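GH3 beta-N-acetylglucosaminidase (Paenibacillaceae, PDB 6K5J) hydrolyses terminal beta-linked N-acetylglucosamine residues from glycans as a family 3 glycoside hydrolase, probably acting on chitin-derived oligosaccharides. Local coordinates at residues I368-I373 / M510-L515; E396-S401 / E426-V431; L479-A484 / K497-A502; F488-L493 / A529-T534. All blocks are in the same frame, centred on the assembly; numbering follows the deposited sequence. Where two conformers were deposited one is given.

Contact 1: I368-I373 / M510-L515; sequences ISEKSI and MRALAL
The guanidinium of R511 meets the carboxylate of E370 at its edge, while L515 CD1 lies 3.5 Å above one of its faces, displaced toward the rim. The carboxylate and guanidinium planes are 16° apart, nearly coplanar. R511 NH1 donates to E370 OE2 over 2.7 Å at an N-H...O angle of 170°, using the anti lone pair of that oxygen; the bond is straight and forms a salt bridge. NH2 of R511 stands 3.5 Å from the same OE2, which makes the grip single rather than two-pronged. R511 reaches this position because CG is anti to the backbone N and the chain runs extended to NE. The glutamate chain, extended beyond CG, carries the carboxylate out to the guanidinium edge, crossing the arginine at a slant.

The charged pair bridges helix 359-372 and helix 507-517, whose local axes approach to 8.2 Å and cross at -52°. This is helix-helix packing in the alpha/beta domain built on the mixed sheet: helix 507-517 lies on that sheet, whereas helix 359-372 is backed by helices 102-108 and 111-127. A small residue makes the close approach possible: A512 CB sits 3.4 Å from S369 O, and the CA atoms of E370 and A512 are 4.9 Å apart. Just past the end of helix 359-372, I373 leans its CG1 against A512 CB at 3.7 Å and brings CD1 alongside the backbone and CB of L513. S369 OG turns to S508 OG, at the start of helix 507-517, while W416 of helix 413-419 packs against R511.

Contact 2: E396-S401 / E426-V431; sequences EVRVGS and EQTIGV
E396 and G430 pair as parallel neighbours, their CA atoms 5.1 Å apart, and two backbone bonds fix the register. E396 N donates to I429 O over 2.9 Å, and V431 N returns a longer bond to E396 O at 3.2 Å. Both backbone polar atoms of E396 are therefore satisfied across the pair.

The carboxylate is held from within its own segment: R398 NE and NH2 both donate to E396 OE2, at 2.6 and 2.8 Å, side-on and in the guanidinium plane. With chi1 at 66°, CG of E396 stands between the backbone N and the carbonyl carbon, which lays the acid across T428 at about a right angle, with CD 3.6 Å from T428 CG2. Replacing this acid by an alanine is likely to leave R398 NE without its acid partner, the guanidinium held mainly through E437, and the T428 methyl uncovered. One guanidinium face rests over the I429-G430 peptide; R398 NH1 and G430 N, 3.3 Å apart, are both donors, and E437 satisfies them with separate carboxylate oxygens. V397 CG2 meets V431 CG2 at 4.0 Å, the two valines side by side.

The pair lies where strand 390-396 ends beside strand 424-430, an outermost strand of the mixed sheet, with E437 contributed by helix 435-447 and Y456, beyond strand 450-455, touching both valines.

Contact 3: L479-A484 / K497-A502; sequences LIVASA and KTFFAA
V481, A482 and S483 pair with F499, F500 and A501 in parallel register, joining strands 478-483 and 499-501 inside the six-stranded mixed sheet of an alpha/beta domain. The local strand axes are 4.5 Å apart and diverge by only 19°. Four backbone bonds follow one another: V481 N to T498 O, F500 N to V481 O, S483 N to F500 O and A502 N to S483 O. The last three are each 2.8 Å, and the bond from S483 N to F500 O is nearly straight at 170°.

The tight part is aromatic. On the face of A482 and F500, the edge of the F500 ring receives I480 CG2, which lies 3.7 Å from CE1; V516 and L517 of helix 507-517 also pack on this ring, and F382 meets it edge-to-face. On the face of V481 and S483, the F499 side chain swings back toward the neighbouring strand. Its CG is anti to the backbone N (chi1 -176°), which sets CD2 3.8 Å from V481 CG1 and carries CZ on to S483. L376 of strand 374-377 touches F499 as well.

Toward the N-terminal ends the strands part, and water replaces direct bonding. L479 O receives hydrogen bonds from two waters; one accepts from K497 N, and the other is bonded to T498 OG1. K497 itself is exposed. The contrast is plain at the opposite end, where S483 OG stands 3.2 Å from F499 CZ and 3.6 Å from A501 CB.

Contact 4: F488-L493 / A529-T534; sequences FDINAL and APLTVT
F488 turns the edge of its ring to A529 CB, which lies close to the ring plane and 3.9 Å from CZ. P530 O approaches obliquely, 3.3 Å from F488 CE1, and L531 CD2 closes on CD1 at 4.0 Å near the ring plane. The same leucine branch touches I490 CG2, also at 4.0 Å, so L531 is shared between the aromatic and the isoleucine. Beside these apolar contacts, N491 ND2 donates to L531 O over 2.8 Å. The donor lies in the carbonyl plane on a lone pair, although the N-H...O angle is a bent 136° and the oxygen sits 29° out of the amide plane.

The 3-10 segment 488-492 sets these groups on one side. Its backbone bond from N491 N to F488 O, 2.9 Å, spans a single turn and thereby places the asparagine beside the phenylalanine. Farther out, D489 is bonded to S455 OG and I459 N, while N141 and P144 also pack against F488. With a mere alanine in place of this phenylalanine, a gap would probably open beside A529 and L531 CD2 would lose its aromatic neighbour.

The contact thus joins the loop, with its 3-10 segment, between strands 478-483 and 499-501 to the C-terminal tail by mixed chemistry: ring-edge and aliphatic contacts make up the buried side, whereas one bent hydrogen bond from the asparagine amide holds L531 O, at the exposed N491.

Overall arrangement
All four contacts belong to the C-terminal alpha/beta part of the chain, and contacts 2 and 3 lie on its mixed sheet, with centres 18 Å apart. Contact 2 pairs the outermost strand 424-430 with the end of 390-396; contact 3 pairs the more central 478-483 with 499-501. Contact 1 encloses both along the sequence, and its helix 507-517 follows strand 499-501, packing L513 on A482. Contact 4 alternates in sequence with contacts 1 and 3, and F499 touches I490. Contact 3 thus touches contacts 1 and 4, its centre 13 Å from each, linking helix, sheet and tail, whereas contact 2 stands apart at the far edge of the same sheet.

Contact 1: I368-I373 / M510-L515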
loop_
_atom_site.group_PDB
_atom_site.type_symbol
_atom_site.label_atom_id
_atom_site.label_comp_id
_atom_site.label_asym_id
_atom_site.label_seq_id
_atom_site.Cartn_x
_atom_site.Cartn_y
_atom_site.Cartn_z
ATOM N N ILE A 368 17.292 -5.303 6.663
ATOM C CA ILE A 368 16.102 -6.036 6.229
ATOM C C ILE A 368 16.209 -6.410 4.754
ATOM O O ILE A 368 15.985 -7.564 4.369
ATOM C CB ILE A 368 14.831 -5.207 6.500
ATOM C CG1 ILE A 368 14.629 -4.987 8.005
ATOM C CG2 ILE A 368 13.613 -5.866 5.888
ATOM C CD1 ILE A 368 13.394 -4.184 8.309
ATOM N N SER A 369 16.547 -5.439 3.902
ATOM C CA SER A 369 16.585 -5.707 2.469
ATOM C C SER A 369 17.680 -6.699 2.105
ATOM O O SER A 369 17.531 -7.446 1.133
ATOM C CB SER A 369 16.782 -4.402 1.690
ATOM O OG SER A 369 15.789 -3.452 2.026
ATOM N N GLU A 370 18.792 -6.716 2.855
ATOM C CA GLU A 370 19.826 -7.726 2.612
ATOM C C GLU A 370 19.272 -9.141 2.742
ATOM O O GLU A 370 19.751 -10.059 2.068
ATOM C CB GLU A 370 21.007 -7.538 3.573
ATOM C CG GLU A 370 21.794 -6.235 3.358
ATOM C CD GLU A 370 22.999 -6.099 4.288
ATOM O OE1 GLU A 370 23.372 -7.089 4.947
ATOM O OE2 GLU A 370 23.570 -4.992 4.356
ATOM N N LYS A 371 18.277 -9.343 3.612
ATOM C CA LYS A 371 17.676 -10.660 3.792
ATOM C C LYS A 371 16.603 -10.976 2.757
ATOM O O LYS A 371 16.153 -12.124 2.688
ATOM C CB LYS A 371 17.060 -10.779 5.200
ATOM C CG LYS A 371 18.073 -10.891 6.334
ATOM C CD LYS A 371 17.383 -10.983 7.713
ATOM C CE LYS A 371 16.978 -12.418 8.070
ATOM N NZ LYS A 371 16.089 -12.498 9.287
ATOM N N SER A 372 16.197 -9.998 1.953
ATOM C CA SER A 372 15.035 -10.101 1.078
ATOM C C SER A 372 15.380 -10.526 -0.349
ATOM O O SER A 372 14.642 -11.322 -0.941
ATOM C CB SER A 372 14.297 -8.747 1.071
ATOM O OG SER A 372 13.144 -8.763 0.253
ATOM N N ILE A 373 16.495 -10.035 -0.911
ATOM C CA ILE A 373 16.834 -10.318 -2.307
ATOM C C ILE A 373 16.817 -11.816 -2.561
ATOM O O ILE A 373 17.407 -12.601 -1.809
ATOM C CB ILE A 373 18.210 -9.726 -2.668
ATOM C CG1 ILE A 373 18.284 -8.237 -2.276
ATOM C CG2 ILE A 373 18.487 -9.964 -4.160
ATOM C CD1 ILE A 373 17.279 -7.335 -3.007
ATOM N N MET A 510 17.780 -1.612 -3.524
ATOM C CA MET A 510 18.782 -1.497 -4.572
ATOM C C MET A 510 20.192 -1.601 -4.006
ATOM O O MET A 510 21.090 -2.128 -4.679
ATOM C CB MET A 510 18.575 -0.192 -5.343
ATOM C CG MET A 510 17.237 -0.149 -6.124
ATOM S SD MET A 510 17.039 -1.494 -7.336
ATOM C CE MET A 510 16.098 -2.746 -6.424
ATOM N N ARG A 511 20.402 -1.130 -2.776
ATOM C CA ARG A 511 21.690 -1.335 -2.113
ATOM C C ARG A 511 21.963 -2.818 -1.926
ATOM O O ARG A 511 23.043 -3.306 -2.268
ATOM C CB ARG A 511 21.726 -0.609 -0.769
ATOM C CG ARG A 511 22.997 -0.893 0.070
ATOM C CD ARG A 511 22.899 -0.266 1.477
ATOM N NE ARG A 511 24.041 -0.646 2.314
ATOM C CZ ARG A 511 24.122 -1.768 3.021
ATOM N NH1 ARG A 511 23.120 -2.642 3.013
ATOM N NH2 ARG A 511 25.215 -2.017 3.746
ATOM N N ALA A 512 20.976 -3.553 -1.401
ATOM C CA ALA A 512 21.139 -4.984 -1.177
ATOM C C ALA A 512 21.340 -5.720 -2.493
ATOM O O ALA A 512 22.166 -6.634 -2.586
ATOM C CB ALA A 512 19.919 -5.535 -0.435
ATOM N N LEU A 513 20.586 -5.333 -3.523
ATOM C CA LEU A 513 20.757 -5.960 -4.825
ATOM C C LEU A 513 22.171 -5.754 -5.350
ATOM O O LEU A 513 22.780 -6.683 -5.890
ATOM C CB LEU A 513 19.732 -5.397 -5.806
ATOM C CG LEU A 513 19.858 -5.857 -7.250
ATOM C CD1 LEU A 513 19.670 -7.382 -7.339
ATOM C CD2 LEU A 513 18.817 -5.127 -8.077
ATOM N N ALA A 514 22.707 -4.536 -5.211
ATOM C CA ALA A 514 24.081 -4.282 -5.636
ATOM C C ALA A 514 25.059 -5.162 -4.870
ATOM O O ALA A 514 25.999 -5.713 -5.456
ATOM C CB ALA A 514 24.431 -2.803 -5.442
ATOM N N LEU A 515 24.854 -5.307 -3.557
ATOM C CA LEU A 515 25.755 -6.141 -2.764
ATOM C C LEU A 515 25.702 -7.601 -3.210
ATOM O O LEU A 515 26.716 -8.302 -3.178
ATOM C CB LEU A 515 25.416 -6.027 -1.278
ATOM C CG LEU A 515 25.622 -4.642 -0.643
ATOM C CD1 LEU A 515 24.964 -4.581 0.719
ATOM C CD2 LEU A 515 27.101 -4.292 -0.524
#

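Contact 2: E396-S401 / E426-V431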
loop_
_atom_site.group_PDB
_atom_site.type_symbol
_atom_site.label_atom_id
_atom_site.label_comp_id
_atom_site.label_asym_id
_atom_site.label_seq_id
_atom_site.Cartn_x
_atom_site.Cartn_y
_atom_site.Cartn_z
ATOM N N GLU A 396 11.545 3.741 -15.157
ATOM C CA GLU A 396 10.871 4.786 -14.396
ATOM C C GLU A 396 9.412 4.842 -14.822
ATOM O O GLU A 396 9.094 4.724 -16.011
ATOM C CB GLU A 396 11.543 6.168 -14.572
ATOM C CG GLU A 396 11.449 6.748 -15.972
ATOM C CD GLU A 396 11.881 8.213 -16.063
ATOM O OE1 GLU A 396 12.372 8.778 -15.057
ATOM O OE2 GLU A 396 11.723 8.797 -17.160
ATOM N N VAL A 397 8.528 4.974 -13.833
ATOM C CA VAL A 397 7.110 5.154 -14.106
ATOM C C VAL A 397 6.891 6.569 -14.625
ATOM O O VAL A 397 7.351 7.547 -14.023
ATOM C CB VAL A 397 6.279 4.878 -12.843
ATOM C CG1 VAL A 397 4.805 5.225 -13.078
ATOM C CG2 VAL A 397 6.419 3.416 -12.422
ATOM N N ARG A 398 6.208 6.684 -15.760
ATOM C CA ARG A 398 5.972 7.987 -16.365
ATOM C C ARG A 398 4.508 8.387 -16.393
ATOM O O ARG A 398 4.210 9.578 -16.296
ATOM C CB ARG A 398 6.545 8.012 -17.782
ATOM C CG ARG A 398 8.034 7.780 -17.760
ATOM C CD ARG A 398 8.662 7.858 -19.115
ATOM N NE ARG A 398 10.110 7.928 -18.982
ATOM C CZ ARG A 398 10.957 7.556 -19.928
ATOM N NH1 ARG A 398 10.493 7.089 -21.084
ATOM N NH2 ARG A 398 12.262 7.654 -19.712
ATOM N N VAL A 399 3.593 7.426 -16.509
ATOM C CA VAL A 399 2.158 7.657 -16.349
ATOM C C VAL A 399 1.712 6.914 -15.097
ATOM O O VAL A 399 1.774 5.679 -15.038
ATOM C CB VAL A 399 1.361 7.213 -17.588
ATOM C CG1 VAL A 399 1.798 5.824 -18.062
ATOM C CG2 VAL A 399 -0.140 7.244 -17.292
ATOM N N GLY A 400 1.275 7.663 -14.091
ATOM C CA GLY A 400 1.057 7.110 -12.776
ATOM C C GLY A 400 -0.397 6.865 -12.413
ATOM O O GLY A 400 -1.321 7.374 -13.046
ATOM N N SER A 401 -0.570 6.045 -11.379
ATOM C CA SER A 401 -1.829 5.876 -10.664
ATOM C C SER A 401 -1.485 5.843 -9.179
ATOM O O SER A 401 -0.334 6.065 -8.787
ATOM C CB SER A 401 -2.575 4.616 -11.130
ATOM O OG SER A 401 -2.168 3.464 -10.406
ATOM N N GLU A 426 24.344 3.930 -16.513
ATOM C CA GLU A 426 22.937 3.719 -16.168
ATOM C C GLU A 426 22.028 4.495 -17.116
ATOM O O GLU A 426 22.050 5.732 -17.140
ATOM C CB GLU A 426 22.629 4.116 -14.727
ATOM C CG GLU A 426 21.211 3.719 -14.320
ATOM C CD GLU A 426 21.008 3.722 -12.816
ATOM O OE1 GLU A 426 21.211 4.785 -12.187
ATOM O OE2 GLU A 426 20.662 2.650 -12.264
ATOM N N GLN A 427 21.202 3.765 -17.858
ATOM C CA GLN A 427 20.266 4.332 -18.818
ATOM C C GLN A 427 18.850 4.195 -18.275
ATOM O O GLN A 427 18.395 3.080 -17.997
ATOM C CB GLN A 427 20.386 3.625 -20.165
ATOM C CG GLN A 427 21.709 3.882 -20.878
ATOM C CD GLN A 427 21.834 5.319 -21.346
ATOM O OE1 GLN A 427 20.860 5.914 -21.805
ATOM N NE2 GLN A 427 23.032 5.890 -21.220
ATOM N N THR A 428 18.157 5.318 -18.128
ATOM C CA THR A 428 16.781 5.306 -17.653
ATOM C C THR A 428 15.828 5.203 -18.832
ATOM O O THR A 428 15.925 5.978 -19.789
ATOM C CB THR A 428 16.467 6.556 -16.839
ATOM O OG1 THR A 428 17.324 6.597 -15.700
ATOM C CG2 THR A 428 15.003 6.542 -16.373
ATOM N N ILE A 429 14.908 4.246 -18.761
ATOM C CA ILE A 429 13.907 4.046 -19.797
ATOM C C ILE A 429 12.538 3.969 -19.135
ATOM O O ILE A 429 12.414 3.790 -17.923
ATOM C CB ILE A 429 14.181 2.785 -20.640
ATOM C CG1 ILE A 429 13.978 1.520 -19.800
ATOM C CG2 ILE A 429 15.591 2.849 -21.243
ATOM C CD1 ILE A 429 13.937 0.226 -20.622
ATOM N N GLY A 430 11.499 4.132 -19.945
ATOM C CA GLY A 430 10.152 4.033 -19.428
ATOM C C GLY A 430 9.762 2.596 -19.151
ATOM O O GLY A 430 10.262 1.655 -19.774
ATOM N N VAL A 431 8.866 2.429 -18.176
ATOM C CA VAL A 431 8.319 1.103 -17.897
ATOM C C VAL A 431 7.664 0.535 -19.145
ATOM O O VAL A 431 7.680 -0.682 -19.375
ATOM C CB VAL A 431 7.346 1.188 -16.704
ATOM C CG1 VAL A 431 6.484 -0.058 -16.600
ATOM C CG2 VAL A 431 8.126 1.397 -15.428
#

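Contact 3: L479-A484 / K497-A502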
loop_
_atom_site.group_PDB
_atom_site.type_symbol
_atom_site.label_atom_id
_atom_site.label_comp_id
_atom_site.label_asym_id
_atom_site.label_seq_id
_atom_site.Cartn_x
_atom_site.Cartn_y
_atom_site.Cartn_z
ATOM N N LEU A 479 23.647 -11.149 -19.552
ATOM C CA LEU A 479 22.475 -10.430 -19.062
ATOM C C LEU A 479 22.055 -10.974 -17.701
ATOM O O LEU A 479 21.898 -12.188 -17.538
ATOM C CB LEU A 479 21.315 -10.566 -20.046
ATOM C CG LEU A 479 19.959 -10.035 -19.557
ATOM C CD1 LEU A 479 20.009 -8.522 -19.463
ATOM C CD2 LEU A 479 18.842 -10.486 -20.502
ATOM N N ILE A 480 21.878 -10.075 -16.733
ATOM C CA ILE A 480 21.205 -10.368 -15.471
ATOM C C ILE A 480 19.930 -9.533 -15.425
ATOM O O ILE A 480 19.952 -8.342 -15.751
ATOM C CB ILE A 480 22.095 -10.038 -14.252
ATOM C CG1 ILE A 480 23.330 -10.937 -14.204
ATOM C CG2 ILE A 480 21.305 -10.144 -12.934
ATOM C CD1 ILE A 480 24.388 -10.444 -13.200
ATOM N N VAL A 481 18.824 -10.136 -15.003
ATOM C CA VAL A 481 17.577 -9.407 -14.790
ATOM C C VAL A 481 17.269 -9.414 -13.294
ATOM O O VAL A 481 17.369 -10.455 -12.636
ATOM C CB VAL A 481 16.424 -10.008 -15.612
ATOM C CG1 VAL A 481 15.126 -9.208 -15.404
ATOM C CG2 VAL A 481 16.793 -10.026 -17.086
ATOM N N ALA A 482 16.922 -8.249 -12.759
ATOM C CA ALA A 482 16.507 -8.105 -11.371
ATOM C C ALA A 482 15.182 -7.360 -11.364
ATOM O O ALA A 482 15.116 -6.211 -11.807
ATOM C CB ALA A 482 17.561 -7.354 -10.552
ATOM N N SER A 483 14.127 -8.016 -10.892
ATOM C CA SER A 483 12.813 -7.393 -10.877
ATOM C C SER A 483 12.700 -6.490 -9.659
ATOM O O SER A 483 13.036 -6.897 -8.538
ATOM C CB SER A 483 11.701 -8.448 -10.878
ATOM O OG SER A 483 11.916 -9.437 -9.882
ATOM N N ALA A 484 12.240 -5.261 -9.885
ATOM C CA ALA A 484 12.067 -4.270 -8.829
ATOM C C ALA A 484 10.600 -3.951 -8.574
ATOM O O ALA A 484 10.292 -2.971 -7.881
ATOM C CB ALA A 484 12.834 -2.988 -9.168
ATOM N N LYS A 497 18.630 -16.091 -18.348
ATOM C CA LYS A 497 19.356 -17.136 -17.632
ATOM C C LYS A 497 19.504 -16.862 -16.140
ATOM O O LYS A 497 19.635 -17.812 -15.359
ATOM C CB LYS A 497 20.749 -17.322 -18.240
ATOM C CG LYS A 497 20.747 -17.977 -19.610
ATOM C CD LYS A 497 22.171 -18.082 -20.161
ATOM C CE LYS A 497 22.173 -18.149 -21.684
ATOM N NZ LYS A 497 23.472 -17.692 -22.239
ATOM N N THR A 498 19.509 -15.593 -15.731
ATOM C CA THR A 498 19.740 -15.197 -14.345
ATOM C C THR A 498 18.691 -14.166 -13.967
ATOM O O THR A 498 18.631 -13.097 -14.581
ATOM C CB THR A 498 21.143 -14.609 -14.160
ATOM O OG1 THR A 498 22.112 -15.510 -14.705
ATOM C CG2 THR A 498 21.443 -14.369 -12.684
ATOM N N PHE A 499 17.874 -14.483 -12.957
ATOM C CA PHE A 499 16.751 -13.634 -12.567
ATOM C C PHE A 499 16.710 -13.505 -11.052
ATOM O O PHE A 499 16.632 -14.514 -10.342
ATOM C CB PHE A 499 15.422 -14.198 -13.090
ATOM C CG PHE A 499 14.232 -13.319 -12.797
ATOM C CD1 PHE A 499 13.556 -13.426 -11.584
ATOM C CD2 PHE A 499 13.794 -12.381 -13.727
ATOM C CE1 PHE A 499 12.459 -12.605 -11.295
ATOM C CE2 PHE A 499 12.700 -11.562 -13.459
ATOM C CZ PHE A 499 12.018 -11.681 -12.225
ATOM N N PHE A 500 16.730 -12.267 -10.567
ATOM C CA PHE A 500 16.595 -11.938 -9.154
ATOM C C PHE A 500 15.266 -11.230 -8.920
ATOM O O PHE A 500 14.729 -10.579 -9.818
ATOM C CB PHE A 500 17.722 -11.007 -8.683
ATOM C CG PHE A 500 19.087 -11.633 -8.690
ATOM C CD1 PHE A 500 19.878 -11.589 -9.836
ATOM C CD2 PHE A 500 19.594 -12.245 -7.542
ATOM C CE1 PHE A 500 21.138 -12.150 -9.850
ATOM C CE2 PHE A 500 20.853 -12.817 -7.550
ATOM C CZ PHE A 500 21.631 -12.768 -8.708
ATOM N N ALA A 501 14.764 -11.312 -7.684
ATOM C CA ALA A 501 13.629 -10.501 -7.261
ATOM C C ALA A 501 14.051 -9.599 -6.111
ATOM O O ALA A 501 14.614 -10.073 -5.115
ATOM C CB ALA A 501 12.429 -11.369 -6.843
ATOM N N ALA A 502 13.760 -8.305 -6.242
ATOM C CA ALA A 502 13.921 -7.358 -5.146
ATOM C C ALA A 502 12.603 -6.842 -4.589
ATOM O O ALA A 502 12.610 -6.216 -3.519
ATOM C CB ALA A 502 14.780 -6.158 -5.587
HETATM O O HOH W 1 19.978 -13.745 -19.189
HETATM O O HOH W 2 23.319 -14.312 -16.821
#

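Contact 4: F488-L493 / A529-T534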
loop_
_atom_site.group_PDB
_atom_site.type_symbol
_atom_site.label_atom_id
_atom_site.label_comp_id
_atom_site.label_asym_id
_atom_site.label_seq_id
_atom_site.Cartn_x
_atom_site.Cartn_y
_atom_site.Cartn_z
ATOM N N PHE A 488 6.901 -11.862 -10.645
ATOM C CA PHE A 488 6.326 -12.742 -11.654
ATOM C C PHE A 488 6.765 -12.384 -13.069
ATOM O O PHE A 488 6.392 -13.088 -14.018
ATOM C CB PHE A 488 4.800 -12.718 -11.505
ATOM C CG PHE A 488 4.354 -12.772 -10.057
ATOM C CD1 PHE A 488 4.706 -13.852 -9.256
ATOM C CD2 PHE A 488 3.636 -11.730 -9.489
ATOM C CE1 PHE A 488 4.322 -13.906 -7.906
ATOM C CE2 PHE A 488 3.247 -11.774 -8.143
ATOM C CZ PHE A 488 3.595 -12.854 -7.355
ATOM N N ASP A 489 7.565 -11.320 -13.224
ATOM C CA ASP A 489 8.170 -11.000 -14.512
ATOM C C ASP A 489 8.859 -12.207 -15.132
ATOM O O ASP A 489 8.866 -12.363 -16.359
ATOM C CB ASP A 489 9.191 -9.868 -14.348
ATOM C CG ASP A 489 8.549 -8.513 -14.184
ATOM O OD1 ASP A 489 7.308 -8.435 -14.136
ATOM O OD2 ASP A 489 9.299 -7.515 -14.096
ATOM N N ILE A 490 9.467 -13.062 -14.300
ATOM C CA ILE A 490 10.211 -14.212 -14.816
ATOM C C ILE A 490 9.326 -15.084 -15.698
ATOM O O ILE A 490 9.825 -15.761 -16.605
ATOM C CB ILE A 490 10.818 -15.032 -13.658
ATOM C CG1 ILE A 490 11.756 -16.121 -14.184
ATOM C CG2 ILE A 490 9.732 -15.649 -12.788
ATOM C CD1 ILE A 490 12.454 -16.904 -13.088
ATOM N N ASN A 491 8.011 -15.100 -15.435
ATOM C CA ASN A 491 7.068 -15.913 -16.205
ATOM C C ASN A 491 6.977 -15.472 -17.658
ATOM O O ASN A 491 6.568 -16.268 -18.513
ATOM C CB ASN A 491 5.666 -15.851 -15.583
ATOM C CG ASN A 491 5.587 -16.566 -14.255
ATOM O OD1 ASN A 491 6.452 -17.376 -13.924
ATOM N ND2 ASN A 491 4.544 -16.273 -13.486
ATOM N N ALA A 492 7.331 -14.223 -17.949
ATOM C CA ALA A 492 7.312 -13.675 -19.293
ATOM C C ALA A 492 8.690 -13.644 -19.940
ATOM O O ALA A 492 8.829 -13.075 -21.026
ATOM C CB ALA A 492 6.719 -12.262 -19.280
ATOM N N LEU A 493 9.704 -14.236 -19.304
ATOM C CA LEU A 493 11.102 -14.095 -19.729
ATOM C C LEU A 493 11.783 -15.460 -19.847
ATOM O O LEU A 493 12.752 -15.754 -19.140
ATOM C CB LEU A 493 11.861 -13.191 -18.753
ATOM C CG LEU A 493 11.291 -11.785 -18.589
ATOM C CD1 LEU A 493 11.976 -11.056 -17.422
ATOM C CD2 LEU A 493 11.434 -10.979 -19.888
ATOM N N ALA A 529 5.564 -15.844 -2.820
ATOM C CA ALA A 529 4.290 -16.013 -3.508
ATOM C C ALA A 529 4.523 -16.823 -4.770
ATOM O O ALA A 529 5.611 -16.759 -5.360
ATOM C CB ALA A 529 3.644 -14.659 -3.860
ATOM N N PRO A 530 3.532 -17.595 -5.218
ATOM C CA PRO A 530 3.783 -18.583 -6.269
ATOM C C PRO A 530 3.815 -17.977 -7.665
ATOM O O PRO A 530 3.137 -16.991 -7.970
ATOM C CB PRO A 530 2.608 -19.554 -6.123
ATOM C CG PRO A 530 1.484 -18.696 -5.587
ATOM C CD PRO A 530 2.177 -17.735 -4.637
ATOM N N LEU A 531 4.600 -18.616 -8.530
ATOM C CA LEU A 531 4.674 -18.202 -9.926
ATOM C C LEU A 531 3.468 -18.664 -10.730
ATOM O O LEU A 531 3.247 -18.162 -11.834
ATOM C CB LEU A 531 5.959 -18.734 -10.557
ATOM C CG LEU A 531 7.272 -18.275 -9.921
ATOM C CD1 LEU A 531 8.460 -18.830 -10.703
ATOM C CD2 LEU A 531 7.347 -16.756 -9.840
ATOM N N THR A 532 2.699 -19.624 -10.213
ATOM C CA THR A 532 1.442 -20.018 -10.825
ATOM C C THR A 532 0.353 -20.011 -9.765
ATOM O O THR A 532 0.604 -20.280 -8.589
ATOM C CB THR A 532 1.526 -21.399 -11.489
ATOM O OG1 THR A 532 1.926 -22.374 -10.519
ATOM C CG2 THR A 532 2.538 -21.373 -12.624
ATOM N N VAL A 533 -0.861 -19.665 -10.197
ATOM C CA VAL A 533 -1.965 -19.491 -9.258
ATOM C C VAL A 533 -2.205 -20.771 -8.459
ATOM O O VAL A 533 -2.101 -21.891 -8.981
ATOM C CB VAL A 533 -3.231 -19.044 -10.012
ATOM C CG1 VAL A 533 -3.733 -20.146 -10.958
ATOM C CG2 VAL A 533 -4.334 -18.628 -9.033
ATOM N N THR A 534 -2.492 -20.606 -7.167
ATOM C CA THR A 534 -2.862 -21.713 -6.295
ATOM C C THR A 534 -4.344 -21.623 -5.953
ATOM O O THR A 534 -4.953 -20.549 -6.003
ATOM C CB THR A 534 -2.023 -21.726 -5.009
ATOM O OG1 THR A 534 -2.271 -20.532 -4.253
ATOM C CG2 THR A 534 -0.538 -21.824 -5.333
#